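Local coordinates for protein cysteine synthase (Fusobacterium nucleatum subsp. nucleatum strain ATCC 25586, PDB 5XEM) that probably catalyses the pyridoxal-phosphate-dependent formation of L-cysteine from O-acetyl-L-serine and sulfide, and is captured here with a lanthionine adduct in its active site, at residues 227-230 and 231-235; 120-123 and 124-128. All coordinates share one frame; numbering follows the deposited sequence.

Contact 1. Residues 227-230 and 231-235. With 85F ((2R)-2-azanyl-3-[(2R)-2-azanyl-3-oxidanyl-3-oxidanylidene-propyl]sulfanyl-propanoic acid), chain C.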
loop_
_atom_site.group_PDB
_atom_site.type_symbol
_atom_site.label_atom_id
_atom_site.label_comp_id
_atom_site.label_asym_id
_atom_site.label_seq_id
_atom_site.Cartn_x
_atom_site.Cartn_y
_atom_site.Cartn_z
ATOM N N MET A 227 4.677 -0.320 -25.167
ATOM C CA MET A 227 5.072 0.967 -25.750
ATOM C C MET A 227 4.074 1.339 -26.819
ATOM O O MET A 227 4.084 0.743 -27.890
ATOM C CB MET A 227 6.449 0.806 -26.363
ATOM C CG MET A 227 7.522 0.772 -25.288
ATOM S SD MET A 227 9.162 0.379 -25.942
ATOM C CE MET A 227 10.121 0.290 -24.437
ATOM N N SER A 228 3.199 2.298 -26.522
ATOM C CA SER A 228 2.104 2.655 -27.437
ATOM C C SER A 228 2.025 4.132 -27.816
ATOM O O SER A 228 0.948 4.626 -28.235
ATOM C CB SER A 228 0.756 2.165 -26.892
ATOM O OG SER A 228 0.355 2.790 -25.680
ATOM N N ILE A 229 3.128 4.848 -27.679
ATOM C CA ILE A 229 3.152 6.274 -28.089
ATOM C C ILE A 229 3.490 6.464 -29.573
ATOM O O ILE A 229 3.530 7.600 -30.038
ATOM C CB ILE A 229 4.097 7.168 -27.228
ATOM C CG1 ILE A 229 5.583 6.877 -27.515
ATOM C CG2 ILE A 229 3.757 7.007 -25.758
ATOM C CD1 ILE A 229 6.561 7.861 -26.882
ATOM N N GLY A 230 3.750 5.380 -30.301
ATOM C CA GLY A 230 4.062 5.465 -31.741
ATOM C C GLY A 230 5.534 5.314 -32.054
ATOM O O GLY A 230 5.996 5.699 -33.138
ATOM N N GLY A 231 6.281 4.741 -31.122
ATOM C CA GLY A 231 7.708 4.511 -31.317
ATOM C C GLY A 231 8.332 4.207 -29.973
ATOM O O GLY A 231 7.623 4.170 -28.948
ATOM N N ILE A 232 9.640 3.987 -29.969
ATOM C CA ILE A 232 10.368 3.723 -28.733
ATOM C C ILE A 232 10.637 5.031 -27.976
ATOM O O ILE A 232 11.148 5.978 -28.545
ATOM C CB ILE A 232 11.690 2.972 -29.024
ATOM C CG1 ILE A 232 11.394 1.634 -29.704
ATOM C CG2 ILE A 232 12.480 2.733 -27.744
ATOM C CD1 ILE A 232 12.619 0.942 -30.256
ATOM N N PRO A 233 10.266 5.106 -26.684
ATOM C CA PRO A 233 10.477 6.371 -25.955
ATOM C C PRO A 233 11.941 6.788 -25.858
ATOM O O PRO A 233 12.801 5.943 -25.805
ATOM C CB PRO A 233 9.902 6.082 -24.557
ATOM C CG PRO A 233 9.017 4.886 -24.756
ATOM C CD PRO A 233 9.682 4.068 -25.824
ATOM N N ALA A 234 12.202 8.098 -25.848
ATOM C CA ALA A 234 13.554 8.639 -25.784
ATOM C C ALA A 234 14.311 8.188 -24.546
ATOM O O ALA A 234 15.538 8.055 -24.571
ATOM C CB ALA A 234 13.492 10.174 -25.819
ATOM N N VAL A 235 13.601 7.946 -23.445
ATOM C CA VAL A 235 14.259 7.539 -22.203
ATOM C C VAL A 235 14.656 6.065 -22.111
ATOM O O VAL A 235 15.322 5.686 -21.165
ATOM C CB VAL A 235 13.434 7.920 -20.943
ATOM C CG1 VAL A 235 13.329 9.442 -20.852
ATOM C CG2 VAL A 235 12.055 7.264 -20.975
HETATM N N 85F C . 3.658 2.996 -16.405
HETATM C CA 85F C . 3.590 4.335 -17.029
HETATM C CB 85F C . 3.226 4.214 -18.525
HETATM S SG 85F C . 4.519 3.532 -19.533
HETATM C CD 85F C . 3.925 3.600 -21.238
HETATM C CE 85F C . 2.638 2.778 -21.513
HETATM N NZ2 85F C . 2.748 1.405 -21.002
HETATM C CZ1 85F C . 2.440 2.724 -23.052
HETATM O OH1 85F C . 1.539 1.932 -23.460
HETATM O OH2 85F C . 3.156 3.427 -23.819
HETATM C C 85F C . 2.583 5.217 -16.324
HETATM O OXT 85F C . 2.320 4.940 -15.143
HETATM O O 85F C . 2.118 6.193 -16.966
HETATM O O HOH W 1 5.876 3.899 -26.941
#

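Contact 2. Residues 120-123 and 124-128. With 85F ((2R)-2-azanyl-3-[(2R)-2-azanyl-3-oxidanyl-3-oxidanylidene-propyl]sulfanyl-propanoic acid), chain C.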
loop_
_atom_site.group_PDB
_atom_site.type_symbol
_atom_site.label_atom_id
_atom_site.label_comp_id
_atom_site.label_asym_id
_atom_site.label_seq_id
_atom_site.Cartn_x
_atom_site.Cartn_y
_atom_site.Cartn_z
ATOM N N GLY A 120 -9.006 3.963 -25.368
ATOM C CA GLY A 120 -7.934 3.016 -25.080
ATOM C C GLY A 120 -7.385 2.229 -26.255
ATOM O O GLY A 120 -6.204 1.822 -26.247
ATOM N N SER A 121 -8.218 2.037 -27.282
ATOM C CA SER A 121 -7.801 1.334 -28.486
ATOM C C SER A 121 -6.627 2.066 -29.152
ATOM O O SER A 121 -5.779 1.433 -29.767
ATOM C CB SER A 121 -8.988 1.166 -29.454
ATOM O OG SER A 121 -9.274 2.354 -30.178
ATOM N N LEU A 122 -6.579 3.388 -28.978
ATOM C CA LEU A 122 -5.520 4.245 -29.537
ATOM C C LEU A 122 -4.221 4.309 -28.732
ATOM O O LEU A 122 -3.247 4.903 -29.201
ATOM C CB LEU A 122 -6.058 5.657 -29.720
ATOM C CG LEU A 122 -7.318 5.772 -30.593
ATOM C CD1 LEU A 122 -7.846 7.200 -30.590
ATOM C CD2 LEU A 122 -7.027 5.277 -32.008
ATOM N N GLY A 123 -4.187 3.717 -27.539
ATOM C CA GLY A 123 -2.974 3.685 -26.719
ATOM C C GLY A 123 -2.550 5.052 -26.169
ATOM O O GLY A 123 -3.344 6.005 -26.170
ATOM N N MET A 124 -1.305 5.142 -25.706
ATOM C CA MET A 124 -0.797 6.388 -25.089
ATOM C C MET A 124 -0.588 7.516 -26.097
ATOM O O MET A 124 -0.533 8.688 -25.719
ATOM C CB MET A 124 0.513 6.137 -24.338
ATOM C CG MET A 124 0.362 5.203 -23.137
ATOM S SD MET A 124 -0.791 5.862 -21.901
ATOM C CE MET A 124 -0.078 7.461 -21.716
ATOM N N LYS A 125 -0.451 7.176 -27.377
ATOM C CA LYS A 125 -0.360 8.196 -28.431
ATOM C C LYS A 125 -1.556 9.151 -28.355
ATOM O O LYS A 125 -1.391 10.367 -28.492
ATOM C CB LYS A 125 -0.291 7.508 -29.800
ATOM C CG LYS A 125 -0.398 8.410 -31.017
ATOM C CD LYS A 125 -0.398 7.627 -32.341
ATOM C CE LYS A 125 -0.793 6.148 -32.252
ATOM N NZ LYS A 125 -2.204 5.741 -31.880
ATOM N N ALA A 126 -2.747 8.606 -28.148
ATOM C CA ALA A 126 -3.967 9.396 -28.031
ATOM C C ALA A 126 -3.911 10.330 -26.824
ATOM O O ALA A 126 -4.357 11.475 -26.902
ATOM C CB ALA A 126 -5.205 8.491 -27.939
ATOM N N CYS A 127 -3.373 9.827 -25.711
ATOM C CA CYS A 127 -3.194 10.643 -24.506
ATOM C C CYS A 127 -2.283 11.840 -24.759
ATOM O O CYS A 127 -2.612 12.971 -24.386
ATOM C CB CYS A 127 -2.601 9.798 -23.388
ATOM S SG CYS A 127 -3.644 8.377 -22.979
ATOM N N LEU A 128 -1.121 11.578 -25.367
ATOM C CA LEU A 128 -0.165 12.640 -25.678
ATOM C C LEU A 128 -0.767 13.663 -26.653
ATOM O O LEU A 128 -0.606 14.886 -26.479
ATOM C CB LEU A 128 1.162 12.055 -26.202
ATOM C CG LEU A 128 2.097 11.371 -25.185
ATOM C CD1 LEU A 128 3.227 10.666 -25.907
ATOM C CD2 LEU A 128 2.713 12.396 -24.240
HETATM N N 85F C . 3.658 2.996 -16.405
HETATM C CA 85F C . 3.590 4.335 -17.029
HETATM C CB 85F C . 3.226 4.214 -18.525
HETATM S SG 85F C . 4.519 3.532 -19.533
HETATM C CD 85F C . 3.925 3.600 -21.238
HETATM C CE 85F C . 2.638 2.778 -21.513
HETATM N NZ2 85F C . 2.748 1.405 -21.002
HETATM C CZ1 85F C . 2.440 2.724 -23.052
HETATM O OH1 85F C . 1.539 1.932 -23.460
HETATM O OH2 85F C . 3.156 3.427 -23.819
HETATM C C 85F C . 2.583 5.217 -16.324
HETATM O OXT 85F C . 2.320 4.940 -15.143
HETATM O O 85F C . 2.118 6.193 -16.966
#

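Contact 1. Residues 227-230 and 231-235
M227 and P233 meet across a tight glycine-containing bend, the thioether lying at about a right angle to the pyrrolidine ring. The M227 chain leaves the backbone with CG beside its own N (chi1 -76°) and is extended beyond CG, which carries SD over to P233 CD at 3.7 Å. I229 adds a looser apolar touch: its CD1 stops 4.4 Å from P233 CG. The bend between these side chains is made by G230 and G231, which have no side chains of their own, G230 with a positive phi. A water bridges I229 N and G231 O, which do not bond directly, accepting from I229 N at 3.0 Å and donating to G231 O at 2.7 Å.

S228 faces the other way, to the lanthionine. With OG held between the backbone N and the carbonyl carbon (chi1 65°), hydroxyl and amide together reach the carboxylate on CZ1, across the thioether from the one made of C, O and OXT: S228 OG gives a bond of 2.7 Å to OH1, while S228 N gives a nearly straight one (166°) of 2.9 Å to OH2. Two bonds to two oxygens limit the rotation of this carboxylate. T73, S74, T77, Q146, G224 and G226 also bond to the lanthionine.

The stretch belongs to the long connection between helix 211-214 and strand 245-247. M227 and I232 rest on L211 and L212 of that short helix, I229 packs against M124 and L128 of helix 123-136, and V235 lies on N152 and P153 at the start of helix 151-167.

Contact 2. Residues 120-123 and 124-128
M124 and G123 meet at the start of helix 123-136, where this fold-type II PLP enzyme of the cysteine synthase family brings a helix end up to its active site. The CB of M124 rests against the carbonyl carbon of G123, and its CG makes the first-shell contact with the lanthionine, 3.2 Å from the carboxylate carbon CZ1. Having CG anti to the carbonyl carbon (chi1 -65°) sets it toward CZ1; bends at chi2 and chi3 then turn SD and CE away from the ligand. Behind it, M124 N is bonded to S228 OG, a hydroxyl that also holds that carboxylate.

One step outward, backbone bonds hold the junction together. G120 O accepts from G123 N at 3.1 Å and closes the 3-10 turn of residues 120-122; G123, at the junction, has a positive phi. G123 O takes a weak bond from A126 N at 3.3 Å, and M124 O receives L128 N as the regular helix gets under way. A126 points its CB toward the turn, and it lies 3.5 Å from L122 CB, tighter than usual for two carbons. Further out, G120 N is bonded to the D98 carboxylate, while A126 and C127 lean on T118 and C127 also reaches V95 and P97, seating the helix on the strands of the parallel sheet.

At the outer edge L122 is exposed and K125 partly so, and a crystal neighbour touching K125 may influence its conformation. Bends late in the K125 chain bring NZ to L122 O, where the ammonium lies in the carbonyl plane on a lone pair, 3.0 Å away with a C=O...N angle of 139°.

Both contacts are local and partly buried, and both border the same lanthionine, yet they differ in kind. Contact 1 is irregular loop, folded around apolar side chains and a water, and its polar atoms bind the ligand directly. Contact 2 is the beginning of a helix, held mainly by backbone bonds, and it meets the ligand through carbon alone. Each has a buried part, M227 and P233 against M124, A126 and C127, and an exposed one, G230 and I232 against L122. They join at S228 and I229: S228 O probably bonds to K125 N (3.0 Å), and I229 CG2 packs on M124 CB (3.6 Å). The start of helix 123-136 thus probably helps position the serine that holds the carboxylate.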